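Tryparedoxin (Leishmania major, PDB 3S9F) is a thioredoxin-fold disulfide oxidoreductase that probably passes electrons through a CxxC pair to tryparedoxin peroxidase in the parasite's detoxification pathway. Local coordinates at residues T50-F55 against P130-L135; F83-A88 against M104-I109. All coordinates share one frame; numbering follows the deposited sequence.

Contact 1 of 2, residues T50-F55 against P130-L135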
# COMPACT_ATOMS: atom_id res chain seq x y z
N THR A 50 18.57 -5.03 -1.11
CA THR A 50 18.24 -4.21 -2.26
C THR A 50 16.99 -4.87 -2.81
O THR A 50 16.93 -6.10 -2.86
CB THR A 50 19.35 -4.26 -3.34
OG1 THR A 50 20.56 -3.73 -2.79
CG2 THR A 50 18.98 -3.42 -4.54
N VAL A 51 15.98 -4.08 -3.17
CA VAL A 51 14.74 -4.65 -3.70
C VAL A 51 14.56 -4.08 -5.11
O VAL A 51 14.77 -2.90 -5.31
CB VAL A 51 13.49 -4.34 -2.79
CG1 VAL A 51 12.18 -4.69 -3.53
CG2 VAL A 51 13.54 -5.11 -1.47
N PHE A 52 14.16 -4.92 -6.06
CA PHE A 52 13.92 -4.47 -7.42
C PHE A 52 12.45 -4.60 -7.73
O PHE A 52 11.84 -5.60 -7.39
CB PHE A 52 14.68 -5.35 -8.41
CG PHE A 52 16.15 -5.18 -8.35
CD1 PHE A 52 16.93 -5.98 -7.50
CD2 PHE A 52 16.78 -4.24 -9.15
CE1 PHE A 52 18.32 -5.82 -7.44
CE2 PHE A 52 18.17 -4.08 -9.10
CZ PHE A 52 18.93 -4.87 -8.24
N PHE A 53 11.89 -3.59 -8.38
CA PHE A 53 10.60 -3.77 -9.07
C PHE A 53 10.91 -4.15 -10.51
O PHE A 53 11.69 -3.48 -11.19
CB PHE A 53 9.77 -2.49 -9.05
CG PHE A 53 9.23 -2.16 -7.70
CD1 PHE A 53 8.31 -3.00 -7.08
CD2 PHE A 53 9.64 -0.99 -7.05
CE1 PHE A 53 7.79 -2.69 -5.83
CE2 PHE A 53 9.13 -0.67 -5.79
CZ PHE A 53 8.22 -1.52 -5.18
N TYR A 54 10.31 -5.24 -11.00
CA TYR A 54 10.56 -5.68 -12.37
C TYR A 54 9.27 -5.45 -13.14
O TYR A 54 8.24 -6.08 -12.84
CB TYR A 54 10.90 -7.18 -12.38
CG TYR A 54 11.16 -7.76 -13.75
CD1 TYR A 54 10.64 -9.01 -14.11
CD2 TYR A 54 11.95 -7.07 -14.69
CE1 TYR A 54 10.88 -9.56 -15.41
CE2 TYR A 54 12.19 -7.59 -15.96
CZ TYR A 54 11.67 -8.84 -16.30
OH TYR A 54 11.92 -9.34 -17.55
N PHE A 55 9.32 -4.53 -14.10
CA PHE A 55 8.15 -4.19 -14.93
C PHE A 55 8.25 -4.99 -16.20
O PHE A 55 9.22 -4.86 -16.95
CB PHE A 55 8.17 -2.67 -15.24
CG PHE A 55 8.09 -1.80 -13.99
CD1 PHE A 55 9.25 -1.50 -13.24
CD2 PHE A 55 6.87 -1.33 -13.55
CE1 PHE A 55 9.17 -0.72 -12.07
CE2 PHE A 55 6.76 -0.54 -12.40
CZ PHE A 55 7.93 -0.22 -11.65
N PRO A 130 11.11 -4.62 -20.95
CA PRO A 130 11.37 -4.86 -19.52
C PRO A 130 12.18 -3.73 -18.89
O PRO A 130 13.07 -3.17 -19.53
CB PRO A 130 12.19 -6.15 -19.52
CG PRO A 130 12.92 -6.14 -20.85
CD PRO A 130 11.97 -5.44 -21.83
N THR A 131 11.82 -3.37 -17.66
CA THR A 131 12.57 -2.36 -16.90
C THR A 131 12.76 -2.89 -15.49
O THR A 131 11.83 -3.47 -14.90
CB THR A 131 11.84 -0.98 -16.88
OG1 THR A 131 11.88 -0.40 -18.20
CG2 THR A 131 12.54 -0.01 -15.92
N LEU A 132 13.96 -2.69 -14.96
CA LEU A 132 14.27 -3.11 -13.60
C LEU A 132 14.77 -1.89 -12.80
O LEU A 132 15.73 -1.23 -13.20
CB LEU A 132 15.31 -4.25 -13.70
CG LEU A 132 15.63 -5.29 -12.65
CD1 LEU A 132 14.39 -6.08 -12.20
CD2 LEU A 132 16.70 -6.24 -13.26
N ILE A 133 14.07 -1.60 -11.70
CA ILE A 133 14.33 -0.44 -10.85
C ILE A 133 14.75 -1.01 -9.51
O ILE A 133 13.98 -1.73 -8.87
CB ILE A 133 13.07 0.44 -10.65
CG1 ILE A 133 12.45 0.94 -11.98
CG2 ILE A 133 13.41 1.67 -9.73
CD1 ILE A 133 13.31 1.90 -12.75
N GLY A 134 15.96 -0.68 -9.09
CA GLY A 134 16.52 -1.15 -7.81
C GLY A 134 16.51 -0.05 -6.76
O GLY A 134 16.80 1.12 -7.05
N LEU A 135 16.15 -0.44 -5.54
CA LEU A 135 16.11 0.48 -4.44
C LEU A 135 16.55 -0.13 -3.12
O LEU A 135 16.49 -1.33 -2.95
CB LEU A 135 14.72 1.08 -4.30
CG LEU A 135 13.56 0.13 -4.16
CD1 LEU A 135 12.49 0.66 -3.28
CD2 LEU A 135 13.01 -0.19 -5.52
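The antiparallel pair at the heart of the thioredoxin fold joins 50-55 to 130-135, the second strand entered through the cis-proline that faces the CxxC site in this family. Six backbone hydrogen bonds link the hydrogen-bonded pairs Val51-Leu135, Phe53-Ile133 and Phe55-Thr131; Val51 N to Leu135 O, at 2.8 Å and 171°, is nearly straight. Gly134 is opposite Phe52, where the CA atoms come within 4.2 Å, and the ring leans obliquely on the glycine, with Phe52 CD2 3.4 Å from Gly134 CA. On this same face Leu132 reaches between two aromatic residues: its CG approaches Phe52 CD2, while CD1 meets Tyr54 CD2 at 3.6 Å. Tyr54 has CG anti to the backbone N (chi1 179°), which carries the ring along the strand toward Pro130; Pro130 CB sits 3.8 Å from both Tyr54 CE2 and OH, the two side chains side by side. The hydroxyl hydrogen-bonds Thr67. On the other face, Phe55 CE1 packs on Ile133 CG1 at 3.7 Å, while the ring edge at Phe55 CD1 is turned to Thr131 O, and Leu135 CD2 touches Phe53 CD2. Leu132 also belongs to a magnesium site seen in this protein, although no ion is bound to it in this chain. Helix 61-77 lies over the Tyr54 and Leu132 face through Leu70, and its Cys63 and Phe66 touch Pro130. Helix 114-123 packs on Phe53 and Phe55 from the other side, Leu28 of the second subunit also reaches Phe53, and strand 83-89 flanks 50-55 along its other edge.

Contact 2 of 2, residues F83-A88 against M104-I109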
# COMPACT_ATOMS: atom_id res chain seq x y z
N PHE A 83 19.41 -9.59 -2.31
CA PHE A 83 18.36 -8.80 -2.98
C PHE A 83 17.08 -9.60 -3.17
O PHE A 83 17.07 -10.82 -3.05
CB PHE A 83 18.87 -8.17 -4.30
CG PHE A 83 19.19 -9.16 -5.39
CD1 PHE A 83 20.51 -9.57 -5.62
CD2 PHE A 83 18.19 -9.63 -6.26
CE1 PHE A 83 20.83 -10.47 -6.65
CE2 PHE A 83 18.50 -10.55 -7.30
CZ PHE A 83 19.82 -10.96 -7.49
N GLU A 84 15.98 -8.87 -3.39
CA GLU A 84 14.70 -9.49 -3.72
C GLU A 84 14.14 -8.85 -4.97
O GLU A 84 14.51 -7.72 -5.32
CB GLU A 84 13.71 -9.36 -2.52
CG GLU A 84 12.38 -10.10 -2.70
CD GLU A 84 12.57 -11.57 -3.03
OE1 GLU A 84 12.61 -12.39 -2.08
OE2 GLU A 84 12.71 -11.92 -4.23
N ILE A 85 13.27 -9.56 -5.68
CA ILE A 85 12.63 -8.97 -6.85
C ILE A 85 11.13 -9.05 -6.68
O ILE A 85 10.60 -10.07 -6.20
CB ILE A 85 13.07 -9.61 -8.18
CG1 ILE A 85 14.59 -9.39 -8.39
CG2 ILE A 85 12.32 -8.97 -9.38
CD1 ILE A 85 15.14 -10.05 -9.65
N ILE A 86 10.46 -7.96 -7.05
CA ILE A 86 9.00 -7.93 -7.01
C ILE A 86 8.47 -7.64 -8.40
O ILE A 86 8.74 -6.56 -8.95
CB ILE A 86 8.47 -6.83 -6.04
CG1 ILE A 86 8.99 -7.07 -4.62
CG2 ILE A 86 6.91 -6.80 -6.09
CD1 ILE A 86 8.76 -5.90 -3.63
N LEU A 87 7.72 -8.57 -8.97
CA LEU A 87 7.05 -8.33 -10.26
C LEU A 87 6.00 -7.22 -10.17
O LEU A 87 5.18 -7.22 -9.25
CB LEU A 87 6.40 -9.63 -10.77
CG LEU A 87 5.60 -9.48 -12.08
CD1 LEU A 87 6.54 -9.14 -13.28
CD2 LEU A 87 4.83 -10.77 -12.34
N ALA A 88 6.09 -6.25 -11.09
CA ALA A 88 5.09 -5.20 -11.24
C ALA A 88 4.58 -5.36 -12.67
O ALA A 88 5.10 -4.76 -13.63
CB ALA A 88 5.71 -3.83 -11.00
N MET A 104 8.63 -17.38 -12.68
CA MET A 104 9.52 -16.55 -11.84
C MET A 104 9.66 -17.09 -10.42
O MET A 104 8.68 -17.57 -9.85
CB MET A 104 8.99 -15.12 -11.78
CG MET A 104 8.88 -14.48 -13.14
SD MET A 104 7.92 -12.97 -13.03
CE MET A 104 7.91 -12.54 -14.74
N PRO A 105 10.85 -17.00 -9.86
CA PRO A 105 11.12 -17.51 -8.52
C PRO A 105 10.96 -16.47 -7.42
O PRO A 105 11.16 -16.76 -6.26
CB PRO A 105 12.60 -17.89 -8.59
CG PRO A 105 13.15 -17.03 -9.62
CD PRO A 105 12.08 -16.80 -10.63
N TRP A 106 10.63 -15.25 -7.81
CA TRP A 106 10.53 -14.15 -6.88
C TRP A 106 9.10 -13.77 -6.48
O TRP A 106 8.20 -14.57 -6.58
CB TRP A 106 11.30 -12.95 -7.43
CG TRP A 106 10.96 -12.62 -8.81
CD1 TRP A 106 9.80 -12.09 -9.26
CD2 TRP A 106 11.79 -12.77 -9.96
NE1 TRP A 106 9.84 -11.91 -10.60
CE2 TRP A 106 11.06 -12.32 -11.07
CE3 TRP A 106 13.08 -13.25 -10.17
CZ2 TRP A 106 11.57 -12.34 -12.34
CZ3 TRP A 106 13.58 -13.26 -11.43
CH2 TRP A 106 12.83 -12.81 -12.50
N LEU A 107 8.93 -12.54 -6.00
CA LEU A 107 7.65 -12.06 -5.49
C LEU A 107 6.83 -11.30 -6.53
O LEU A 107 7.34 -10.93 -7.54
CB LEU A 107 7.88 -11.10 -4.33
CG LEU A 107 8.77 -11.58 -3.17
CD1 LEU A 107 8.90 -10.56 -2.07
CD2 LEU A 107 8.21 -12.83 -2.64
N SER A 108 5.56 -11.04 -6.24
CA SER A 108 4.77 -10.17 -7.14
C SER A 108 3.81 -9.30 -6.37
O SER A 108 3.26 -9.67 -5.35
CB SER A 108 3.98 -11.01 -8.18
OG SER A 108 3.30 -10.18 -9.12
N ILE A 109 3.58 -8.10 -6.89
CA ILE A 109 2.38 -7.37 -6.53
C ILE A 109 1.20 -8.20 -7.07
O ILE A 109 1.24 -8.67 -8.22
CB ILE A 109 2.43 -5.98 -7.18
CG1 ILE A 109 3.59 -5.16 -6.57
CG2 ILE A 109 1.07 -5.26 -7.03
CD1 ILE A 109 3.99 -3.92 -7.43
O HOH W 1 2.02 -7.11 -10.69
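Trp106, just before the short strand 107-108, lays its indole over Ile85 of strand 83-88. From Ile85 CB, which meets Trp106 CG at 3.7 Å, the side chain divides: CG2 stands almost on the normal of the five-membered ring, 3.8 Å from its centroid in a CH-pi contact, and CD1, carried by CG1, ends above the rim of the six-membered ring, 3.8 Å from Trp106 CE3. Trp106 CG lies between the backbone N and the carbonyl carbon (chi1 50°), folding the indole back over its own loop; Met104 CB and Pro105 CD lie against the opposite face. The buried NE1 has no hydrogen-bond partner in the model. Beyond the indole the backbones run parallel, with Leu107 N bonded to Ile85 O, Leu87 N to Leu107 O at 2.8 Å, and Ile109 N to Leu87 O. Leu87 CD2 meets Met104 SD at 3.9 Å and Ser108 OG at 3.6 Å, while Ile86 CG2 packs on Ile109 CG1 on the other face. Glu84 CG, anti to its own N, comes within 3.6 Å of Leu107 CD1; the bend at chi2 then turns the carboxylate so that OE2 accepts from Ile85 N and also hydrogen-bonds the Tyr74 hydroxyl. The two strands belong to a beta-alpha-beta unit whose helix 94-101 places Phe97 and Tyr101 against Leu87 and Ser108. Helix 61-77 adds Leu70 and Tyr74 beside Ile85 and Trp106, and strand 50-56 borders 83-88 on its other edge.

In the fold
Both contacts are buried in one mixed sheet, their centres about 9 Å apart, and strands 50-56 and 83-89 join them as neighbours: Phe52 O probably accepts a hydrogen bond from Ile86 N, and Tyr54 O one from Ala88 N. Along the chain, contact 2 is nested inside the loop that contact 1 closes. Contact 1 is a regular antiparallel ladder clothed in phenylalanine, tyrosine and aliphatic chains, and its proline end touches the CxxC helix. Contact 2 is a shorter parallel pairing, extended by a loop tryptophan and including a buried glutamate. Leu70 of helix 61-77 touches side chains of both contacts.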